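Local coordinates for phosphodiesterase (Trypanosoma brucei brucei, PDB 5H2Q), which is an all-helical metalloprotein of the cyclic nucleotide phosphodiesterase family (HD clan), with zinc and magnesium ions beside its ligand pocket, at residues Val85-Phe90 against Met258-Glu263; Glu262-Gln267 against Leu279-Arg284; Gln98-Phe103 against Val120-Ala125. All coordinates share one frame; numbering follows the deposited sequence.

Contact 1: residues Val85-Phe90 against Met258-Glu263. With LLI ((4~{a}~{S},8~{a}~{R})-2-cycloheptyl-4-[4-methoxy-3-[2-(2-oxidanylideneimidazolidin-1-yl)ethoxy]phenyl]-4~{a},5,8,8~{a}-tetrahydrophthalazin-1-one), chain E.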
# COMPACT_ATOMS: atom_id res chain seq x y z
N VAL A 85 7.49 8.35 10.67
CA VAL A 85 8.52 8.41 9.65
C VAL A 85 8.00 9.27 8.47
O VAL A 85 6.78 9.48 8.41
CB VAL A 85 9.01 7.00 9.21
CG1 VAL A 85 9.72 6.29 10.37
CG2 VAL A 85 7.85 6.17 8.69
N PRO A 86 8.85 9.78 7.56
CA PRO A 86 8.33 10.71 6.53
C PRO A 86 7.42 10.10 5.46
O PRO A 86 6.53 10.78 4.95
CB PRO A 86 9.60 11.32 5.91
CG PRO A 86 10.70 11.05 6.92
CD PRO A 86 10.33 9.73 7.51
N TYR A 87 7.65 8.83 5.10
CA TYR A 87 6.85 8.20 4.03
C TYR A 87 6.06 6.98 4.48
O TYR A 87 4.86 6.94 4.24
CB TYR A 87 7.72 7.85 2.81
CG TYR A 87 6.94 7.27 1.64
CD1 TYR A 87 6.31 8.10 0.72
CD2 TYR A 87 6.74 5.90 1.52
CE1 TYR A 87 5.60 7.58 -0.37
CE2 TYR A 87 6.01 5.36 0.46
CZ TYR A 87 5.44 6.20 -0.48
OH TYR A 87 4.69 5.64 -1.49
N HIS A 88 6.71 5.99 5.11
CA HIS A 88 6.03 4.76 5.51
C HIS A 88 5.29 4.92 6.84
O HIS A 88 5.48 4.14 7.77
CB HIS A 88 6.99 3.57 5.48
CG HIS A 88 7.35 3.11 4.10
ND1 HIS A 88 8.56 3.43 3.54
CD2 HIS A 88 6.63 2.39 3.21
CE1 HIS A 88 8.56 2.90 2.33
NE2 HIS A 88 7.42 2.22 2.10
N ASN A 89 4.41 5.94 6.90
CA ASN A 89 3.60 6.19 8.08
C ASN A 89 2.15 5.78 7.76
O ASN A 89 1.88 5.23 6.69
CB ASN A 89 3.71 7.68 8.46
CG ASN A 89 3.42 8.55 7.27
OD1 ASN A 89 2.47 8.31 6.49
ND2 ASN A 89 4.28 9.52 7.04
N PHE A 90 1.24 5.94 8.73
CA PHE A 90 -0.16 5.54 8.54
C PHE A 90 -0.81 6.16 7.27
O PHE A 90 -1.65 5.51 6.64
CB PHE A 90 -0.98 5.91 9.78
CG PHE A 90 -2.38 5.35 9.81
CD1 PHE A 90 -2.61 3.98 9.66
CD2 PHE A 90 -3.48 6.19 9.99
CE1 PHE A 90 -3.91 3.46 9.72
CE2 PHE A 90 -4.77 5.67 10.06
CZ PHE A 90 -4.98 4.30 9.91
N MET A 258 8.45 14.24 -2.31
CA MET A 258 9.16 14.94 -1.23
C MET A 258 9.31 14.05 -0.00
O MET A 258 10.40 13.96 0.56
CB MET A 258 8.46 16.26 -0.87
CG MET A 258 8.54 17.32 -1.96
SD MET A 258 7.32 18.65 -1.71
CE MET A 258 7.95 19.40 -0.21
N ALA A 259 8.21 13.39 0.41
CA ALA A 259 8.16 12.51 1.58
C ALA A 259 9.12 11.30 1.41
O ALA A 259 9.90 11.02 2.34
CB ALA A 259 6.73 12.03 1.82
N VAL A 260 9.06 10.61 0.25
CA VAL A 260 9.94 9.45 -0.00
C VAL A 260 11.42 9.87 0.00
O VAL A 260 12.25 9.17 0.58
CB VAL A 260 9.56 8.61 -1.25
CG1 VAL A 260 10.06 9.24 -2.56
CG2 VAL A 260 10.09 7.18 -1.11
N THR A 261 11.72 11.04 -0.60
CA THR A 261 13.08 11.61 -0.65
C THR A 261 13.61 11.82 0.76
O THR A 261 14.69 11.32 1.07
CB THR A 261 13.08 12.91 -1.47
OG1 THR A 261 12.71 12.57 -2.79
CG2 THR A 261 14.46 13.60 -1.50
N GLU A 262 12.83 12.52 1.64
CA GLU A 262 13.23 12.78 3.01
C GLU A 262 13.46 11.47 3.76
O GLU A 262 14.48 11.33 4.43
CB GLU A 262 12.24 13.70 3.75
CG GLU A 262 12.63 14.05 5.18
CD GLU A 262 14.04 14.60 5.42
OE1 GLU A 262 14.59 14.34 6.51
OE2 GLU A 262 14.60 15.25 4.50
N GLU A 263 12.56 10.49 3.58
CA GLU A 263 12.76 9.21 4.26
C GLU A 263 14.06 8.52 3.80
O GLU A 263 14.85 8.12 4.65
CB GLU A 263 11.56 8.28 4.01
CG GLU A 263 11.68 7.03 4.86
CD GLU A 263 10.39 6.24 4.84
OE1 GLU A 263 9.43 6.67 5.52
OE2 GLU A 263 10.38 5.17 4.20
C2 LLI E . 9.70 6.46 -5.27
C3 LLI E . 8.46 7.01 -4.89
O1 LLI E . 10.56 7.31 -5.92
C12 LLI E . 8.60 2.17 -2.86
C14 LLI E . 9.53 1.33 -1.95
C15 LLI E . 10.63 0.61 -2.71
C16 LLI E . 7.78 1.27 -3.79
C17 LLI E . 7.21 0.06 -3.08
C18 LLI E . 8.70 0.35 -1.10
C19 LLI E . 7.70 -0.41 -1.94
C21 LLI E . 12.17 0.85 -4.67
C22 LLI E . 13.41 1.82 -4.58
C23 LLI E . 11.64 0.65 -6.13
C24 LLI E . 14.67 1.46 -5.36
C25 LLI E . 12.60 0.14 -7.21
C26 LLI E . 13.57 1.19 -7.76
C27 LLI E . 14.65 1.80 -6.85
C28 LLI E . 11.83 6.79 -6.35
C29 LLI E . 12.60 7.93 -6.93
C4 LLI E . 10.03 5.17 -4.89
C5 LLI E . 7.59 6.26 -4.11
C6 LLI E . 9.15 4.41 -4.11
C7 LLI E . 7.94 4.97 -3.72
O8 LLI E . 8.20 8.27 -5.34
C9 LLI E . 7.08 8.97 -4.80
C10 LLI E . 9.52 3.04 -3.70
N11 LLI E . 10.71 2.63 -4.11
N13 LLI E . 11.12 1.36 -3.78
O20 LLI E . 11.01 -0.52 -2.43
N30 LLI E . 13.22 8.79 -5.90
C31 LLI E . 13.91 8.23 -4.73
C32 LLI E . 12.91 10.10 -5.71
C33 LLI E . 14.32 9.49 -3.96
N34 LLI E . 13.53 10.53 -4.59
O35 LLI E . 12.22 10.78 -6.46
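Glu263 receives three N-H groups from the loop 85-90, and both of its oxygens are used. OE2 accepts a hydrogen bond from His88 ND1 at 2.6 Å through its syn lone pair, the donor pointing in the plane of the imidazole and the N-H...O angle reaching 159°. OE1 is shared by two backbone amides: Tyr87 N at 2.8 Å, which meets it from above the carboxylate plane, and His88 N at 2.8 Å on the syn side, the straighter of the two at 167°. CG of Glu263 lies anti to the backbone N (chi1 -172°) and the chain stays extended beyond it, which carries the carboxylate to the loop. The ND1-OE2 bond helps fix the rotation of the His88 ring, whose one face is covered by Tyr87 CD2 and which also stacks on His132, while the OE1 bonds hold the backbone beside it. This is a His-carboxylate pair of the all-helical phosphodiesterase fold, set beside the metal centre: the His88 side chain lies about 4 Å from zinc, and its neighbour His92 is a zinc ligand. The buried packing continues at Tyr87, whose ring has Val260 CG2 over one face and Ala259 CB near its edge; Val260 CB approaches the ring at 3.8 Å from Tyr87 CD1, while the Tyr87 hydroxyl turns to Asn245. Val260 CG1 also meets LLI at its O8, 3.5 Å away, and Thr261 OG1 accepts a bond from LLI N34. The more open side is at Pro86, partly exposed although well packed: its ring rests on the backbone of Ala259 and Glu263 and on Glu262, CG to CG at 4.0 Å, and the Glu262 carboxylate turns instead to Arg266 and Arg284.

Contact 2: residues Glu262-Gln267 against Leu279-Arg284. With LLI ((4~{a}~{S},8~{a}~{R})-2-cycloheptyl-4-[4-methoxy-3-[2-(2-oxidanylideneimidazolidin-1-yl)ethoxy]phenyl]-4~{a},5,8,8~{a}-tetrahydrophthalazin-1-one), chain E.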
# COMPACT_ATOMS: atom_id res chain seq x y z
N GLU A 262 12.83 12.52 1.64
CA GLU A 262 13.23 12.78 3.01
C GLU A 262 13.46 11.47 3.76
O GLU A 262 14.48 11.33 4.43
CB GLU A 262 12.24 13.70 3.75
CG GLU A 262 12.63 14.05 5.18
CD GLU A 262 14.04 14.60 5.42
OE1 GLU A 262 14.59 14.34 6.51
OE2 GLU A 262 14.60 15.25 4.50
N GLU A 263 12.56 10.49 3.58
CA GLU A 263 12.76 9.21 4.26
C GLU A 263 14.06 8.52 3.80
O GLU A 263 14.85 8.12 4.65
CB GLU A 263 11.56 8.28 4.01
CG GLU A 263 11.68 7.03 4.86
CD GLU A 263 10.39 6.24 4.84
OE1 GLU A 263 9.43 6.67 5.52
OE2 GLU A 263 10.38 5.17 4.20
N PHE A 264 14.28 8.42 2.47
CA PHE A 264 15.45 7.81 1.86
C PHE A 264 16.74 8.48 2.34
O PHE A 264 17.67 7.78 2.74
CB PHE A 264 15.34 7.81 0.33
CG PHE A 264 14.51 6.72 -0.30
CD1 PHE A 264 13.60 5.98 0.46
CD2 PHE A 264 14.59 6.45 -1.66
CE1 PHE A 264 12.81 4.98 -0.12
CE2 PHE A 264 13.80 5.45 -2.24
CZ PHE A 264 12.92 4.72 -1.47
N TYR A 265 16.74 9.82 2.42
CA TYR A 265 17.88 10.60 2.90
C TYR A 265 18.21 10.31 4.36
O TYR A 265 19.39 10.26 4.73
CB TYR A 265 17.64 12.11 2.69
CG TYR A 265 17.79 12.58 1.26
CD1 TYR A 265 18.25 11.72 0.27
CD2 TYR A 265 17.49 13.89 0.91
CE1 TYR A 265 18.45 12.17 -1.04
CE2 TYR A 265 17.68 14.34 -0.40
CZ TYR A 265 18.14 13.48 -1.37
OH TYR A 265 18.29 13.91 -2.66
N ARG A 266 17.18 10.08 5.20
CA ARG A 266 17.41 9.72 6.60
C ARG A 266 18.06 8.35 6.71
O ARG A 266 18.86 8.12 7.62
CB ARG A 266 16.11 9.75 7.42
CG ARG A 266 15.53 11.15 7.52
CD ARG A 266 14.44 11.24 8.55
NE ARG A 266 13.80 12.55 8.47
CZ ARG A 266 12.78 12.94 9.23
NH1 ARG A 266 12.28 12.12 10.15
NH2 ARG A 266 12.26 14.15 9.09
N GLN A 267 17.70 7.43 5.80
CA GLN A 267 18.34 6.11 5.81
C GLN A 267 19.82 6.30 5.45
O GLN A 267 20.69 5.75 6.13
CB GLN A 267 17.67 5.15 4.82
CG GLN A 267 18.48 3.84 4.67
CD GLN A 267 17.82 2.76 3.88
OE1 GLN A 267 16.60 2.63 3.87
NE2 GLN A 267 18.61 1.92 3.24
N LEU A 279 23.62 4.03 -1.28
CA LEU A 279 23.32 4.16 -2.70
C LEU A 279 23.00 5.64 -2.98
O LEU A 279 22.49 6.33 -2.08
CB LEU A 279 22.19 3.21 -3.16
CG LEU A 279 22.40 1.71 -2.92
CD1 LEU A 279 21.15 0.92 -3.29
CD2 LEU A 279 23.60 1.18 -3.69
N PRO A 280 23.34 6.17 -4.18
CA PRO A 280 23.14 7.62 -4.44
C PRO A 280 21.75 8.18 -4.15
O PRO A 280 21.63 9.33 -3.74
CB PRO A 280 23.50 7.77 -5.93
CG PRO A 280 23.65 6.39 -6.47
CD PRO A 280 24.00 5.51 -5.32
N MET A 281 20.70 7.36 -4.34
CA MET A 281 19.29 7.70 -4.10
C MET A 281 19.02 8.10 -2.63
O MET A 281 18.05 8.82 -2.35
CB MET A 281 18.46 6.47 -4.45
CG MET A 281 17.07 6.78 -4.83
SD MET A 281 16.14 5.28 -5.16
CE MET A 281 16.39 5.15 -6.94
N PHE A 282 19.86 7.60 -1.69
CA PHE A 282 19.73 7.82 -0.25
C PHE A 282 20.73 8.85 0.33
O PHE A 282 20.72 9.10 1.54
CB PHE A 282 19.85 6.45 0.48
CG PHE A 282 18.93 5.36 -0.01
CD1 PHE A 282 19.24 4.61 -1.14
CD2 PHE A 282 17.74 5.09 0.65
CE1 PHE A 282 18.39 3.61 -1.60
CE2 PHE A 282 16.88 4.08 0.20
CZ PHE A 282 17.20 3.35 -0.93
N ASP A 283 21.55 9.49 -0.52
CA ASP A 283 22.58 10.46 -0.13
C ASP A 283 22.05 11.91 0.05
O ASP A 283 21.75 12.58 -0.92
CB ASP A 283 23.72 10.40 -1.15
CG ASP A 283 25.08 10.69 -0.57
OD1 ASP A 283 25.23 11.72 0.11
OD2 ASP A 283 26.01 9.89 -0.83
N ARG A 284 21.93 12.38 1.31
CA ARG A 284 21.38 13.70 1.67
C ARG A 284 22.28 14.87 1.28
O ARG A 284 21.81 15.78 0.59
CB ARG A 284 21.02 13.74 3.17
CG ARG A 284 20.66 15.12 3.74
CD ARG A 284 19.19 15.26 4.00
NE ARG A 284 18.73 14.36 5.06
CZ ARG A 284 17.70 14.63 5.86
NH1 ARG A 284 17.05 15.77 5.76
NH2 ARG A 284 17.35 13.75 6.79
C2 LLI E . 9.70 6.46 -5.27
C3 LLI E . 8.46 7.01 -4.89
O1 LLI E . 10.56 7.31 -5.92
C12 LLI E . 8.60 2.17 -2.86
C14 LLI E . 9.53 1.33 -1.95
C15 LLI E . 10.63 0.61 -2.71
C16 LLI E . 7.78 1.27 -3.79
C17 LLI E . 7.21 0.06 -3.08
C18 LLI E . 8.70 0.35 -1.10
C19 LLI E . 7.70 -0.41 -1.94
C21 LLI E . 12.17 0.85 -4.67
C22 LLI E . 13.41 1.82 -4.58
C23 LLI E . 11.64 0.65 -6.13
C24 LLI E . 14.67 1.46 -5.36
C25 LLI E . 12.60 0.14 -7.21
C26 LLI E . 13.57 1.19 -7.76
C27 LLI E . 14.65 1.80 -6.85
C28 LLI E . 11.83 6.79 -6.35
C29 LLI E . 12.60 7.93 -6.93
C4 LLI E . 10.03 5.17 -4.89
C5 LLI E . 7.59 6.26 -4.11
C6 LLI E . 9.15 4.41 -4.11
C7 LLI E . 7.94 4.97 -3.72
O8 LLI E . 8.20 8.27 -5.34
C9 LLI E . 7.08 8.97 -4.80
C10 LLI E . 9.52 3.04 -3.70
N11 LLI E . 10.71 2.63 -4.11
N13 LLI E . 11.12 1.36 -3.78
O20 LLI E . 11.01 -0.52 -2.43
N30 LLI E . 13.22 8.79 -5.90
C31 LLI E . 13.91 8.23 -4.73
C32 LLI E . 12.91 10.10 -5.71
C33 LLI E . 14.32 9.49 -3.96
N34 LLI E . 13.53 10.53 -4.59
O35 LLI E . 12.22 10.78 -6.46
O HOH W 1 20.60 12.77 -3.46
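The Phe264 ring carries Phe282 CE2 over one face, 3.6 Å from Phe264 CG, and Met281 SD at its edge. Phe282 in turn is covered on both faces, by Phe264 on one and by the Gln267 amide on the opposite one, while Phe264 O sits at its edge. The two phenyl rings form an offset stack, centroids 4.6 Å apart and planes at 26°, beside the Met-aromatic contact of the sulfur. These groups join helix 250-274 to the 3-10 turn 280-282 that follows it in the helical phosphodiesterase fold. Phe264 and Met281 also line the ligand pocket: Met281 CG comes within 3.5 Å of LLI C31, which also lies against Phe264. Gln267 is held for its part of the sandwich by bonds to Asn136 and Glu271.

Tyr265 takes the Arg284 backbone on its ring, Arg284 CA standing over the face in a CH-pi contact only 14° off the normal. On the more exposed side lies a salt-bridge network. Arg284, bent at chi2 and chi3, folds back along Tyr265 CB to place NH1 2.8 Å from Glu262 OE2; that oxygen lies over one face of the Arg284 guanidinium, the carboxylate and guanidinium planes 69° apart, and the hydrogen bond from NH2 to OE1 is weak. Arg266 NE, with the oxygen in its guanidinium plane, donates an almost straight bond to the anti lone pair of Glu262 OE1. The shared carboxylate probably offsets the nearness of the two arginines, and Arg284 NE has a second acid in Asp269. A water bridges Tyr265 OH at 2.7 Å and Asp283 O at 2.8 Å, donating to the carbonyl.

Contact 3: residues Gln98-Phe103 against Val120-Ala125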
# COMPACT_ATOMS: atom_id res chain seq x y z
N GLN A 98 -7.20 3.58 -0.23
CA GLN A 98 -8.07 4.45 -1.05
C GLN A 98 -7.78 4.27 -2.55
O GLN A 98 -8.72 4.19 -3.36
CB GLN A 98 -7.91 5.91 -0.61
CG GLN A 98 -9.01 6.82 -1.18
CD GLN A 98 -8.71 7.33 -2.59
OE1 GLN A 98 -7.56 7.41 -3.04
NE2 GLN A 98 -9.76 7.67 -3.34
N THR A 99 -6.50 4.22 -2.92
CA THR A 99 -6.10 4.06 -4.32
C THR A 99 -6.57 2.74 -4.89
O THR A 99 -7.19 2.72 -5.95
CB THR A 99 -4.57 4.23 -4.47
OG1 THR A 99 -4.23 5.49 -3.92
CG2 THR A 99 -4.14 4.20 -5.93
N ILE A 100 -6.34 1.64 -4.16
CA ILE A 100 -6.78 0.32 -4.62
C ILE A 100 -8.31 0.34 -4.79
O ILE A 100 -8.83 -0.17 -5.77
CB ILE A 100 -6.28 -0.81 -3.71
CG1 ILE A 100 -4.73 -0.98 -3.90
CG2 ILE A 100 -6.98 -2.13 -4.03
CD1 ILE A 100 -4.14 -1.89 -2.89
N TYR A 101 -9.03 0.98 -3.85
CA TYR A 101 -10.48 1.10 -3.98
C TYR A 101 -10.83 1.72 -5.37
O TYR A 101 -11.71 1.20 -6.07
CB TYR A 101 -11.04 2.00 -2.87
CG TYR A 101 -12.55 2.02 -2.90
CD1 TYR A 101 -13.24 2.89 -3.75
CD2 TYR A 101 -13.29 1.17 -2.09
CE1 TYR A 101 -14.63 2.88 -3.81
CE2 TYR A 101 -14.69 1.14 -2.16
CZ TYR A 101 -15.35 2.01 -3.00
OH TYR A 101 -16.73 2.03 -3.01
N THR A 102 -10.10 2.77 -5.79
CA THR A 102 -10.36 3.37 -7.10
C THR A 102 -10.05 2.41 -8.23
O THR A 102 -10.77 2.45 -9.23
CB THR A 102 -9.66 4.71 -7.32
OG1 THR A 102 -8.26 4.50 -7.48
CG2 THR A 102 -9.96 5.75 -6.21
N PHE A 103 -8.98 1.60 -8.10
CA PHE A 103 -8.65 0.63 -9.17
C PHE A 103 -9.76 -0.37 -9.29
O PHE A 103 -10.16 -0.70 -10.38
CB PHE A 103 -7.33 -0.08 -8.91
CG PHE A 103 -6.10 0.79 -8.88
CD1 PHE A 103 -6.11 2.07 -9.46
CD2 PHE A 103 -4.93 0.35 -8.27
CE1 PHE A 103 -4.95 2.87 -9.45
CE2 PHE A 103 -3.78 1.15 -8.27
CZ PHE A 103 -3.80 2.41 -8.84
N VAL A 120 -10.70 -8.43 1.10
CA VAL A 120 -9.37 -8.83 1.54
C VAL A 120 -8.31 -7.84 1.08
O VAL A 120 -7.45 -7.45 1.87
CB VAL A 120 -9.04 -10.30 1.10
CG1 VAL A 120 -7.56 -10.64 1.34
CG2 VAL A 120 -9.97 -11.30 1.81
N LEU A 121 -8.35 -7.42 -0.20
CA LEU A 121 -7.35 -6.47 -0.72
C LEU A 121 -7.34 -5.13 0.04
O LEU A 121 -6.28 -4.60 0.38
CB LEU A 121 -7.68 -6.15 -2.18
CG LEU A 121 -6.84 -6.70 -3.30
CD1 LEU A 121 -7.10 -5.84 -4.53
CD2 LEU A 121 -5.34 -6.66 -2.99
N LEU A 122 -8.54 -4.58 0.31
CA LEU A 122 -8.65 -3.30 1.01
C LEU A 122 -8.13 -3.40 2.43
O LEU A 122 -7.40 -2.52 2.90
CB LEU A 122 -10.09 -2.80 0.96
CG LEU A 122 -10.59 -2.50 -0.47
CD1 LEU A 122 -12.07 -2.22 -0.47
CD2 LEU A 122 -9.82 -1.33 -1.11
N ILE A 123 -8.42 -4.54 3.09
CA ILE A 123 -7.90 -4.82 4.43
C ILE A 123 -6.38 -4.93 4.36
O ILE A 123 -5.67 -4.33 5.16
CB ILE A 123 -8.53 -6.11 5.01
CG1 ILE A 123 -10.05 -5.89 5.38
CG2 ILE A 123 -7.69 -6.65 6.17
CD1 ILE A 123 -10.33 -4.69 6.36
N THR A 124 -5.86 -5.70 3.37
CA THR A 124 -4.41 -5.92 3.18
C THR A 124 -3.64 -4.62 2.99
O THR A 124 -2.54 -4.47 3.54
CB THR A 124 -4.18 -6.92 2.05
OG1 THR A 124 -4.82 -8.16 2.39
CG2 THR A 124 -2.69 -7.21 1.85
N ALA A 125 -4.24 -3.66 2.27
CA ALA A 125 -3.60 -2.36 2.06
C ALA A 125 -3.26 -1.73 3.42
O ALA A 125 -2.21 -1.14 3.54
CB ALA A 125 -4.52 -1.44 1.28
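Segments 98-103 (helix 90-105) and 120-125 (helix 115-127) run nearly antiparallel, their axes 9.4 Å apart at closest approach and their N-to-C directions at 157°, with Tyr101 and Leu122 nearest in register, CA to CA 6.9 Å. Ile100 points across the gap and divides its two branches among three partners. Its CG2 methyl, anti to the backbone N, meets Leu121 CD1 at 3.7 Å, the two side chains crossing at about a right angle, and lies farther from Leu122 CD2, at 4.2 Å. Its CD1 methyl, at the end of the other branch, approaches Ala125 CB at 4.2 Å. The pairing belongs to the helical bundle of the phosphodiesterase fold: helix 227-242 closes over this layer, Met238 touching both Ile100 and Leu121, and the helix 115-127 leads straight on to the zinc ligands His128 and Asp129. Leu122 forms the second point of contact. Its two methyls meet different parts of Tyr101, CD2 lying against the backbone at 3.7 Å from Tyr101 N and CD1 at the ring edge, 4.0 Å from Tyr101 CD2. That ring is swung to the flank by a chi1 of -174°, where Leu54 and Ser58 of helix 43-58 also touch it. No hydrogen bond crosses between the segments; Thr124 OG1 turns back to Val120 O of its own helix at 2.8 Å, while Gln98 NE2 reaches Val26 O and Asp28 O.

Overall arrangement
Contacts 1 and 2 are neighbours, centres 11 Å apart, because both use helix 250-274 and share Glu262 and Glu263; they touch where Pro86 packs on Arg266, and both reach LLI. Contact 3 stands apart, its centre 20 Å from that of contact 1 and 28 Å from that of contact 2, and along the chain it is nested inside the loop that contact 1 closes. Their chemistry differs with their place. Contact 3, centred about 8 Å from the chain centre, is buried and apolar. Contact 1, its centre about 13 Å from that point, combines a buried carboxylate-histidine bond with packing near the metals. Contact 2, centred about 21 Å from it, joins aromatic stacking to a more exposed salt-bridge network.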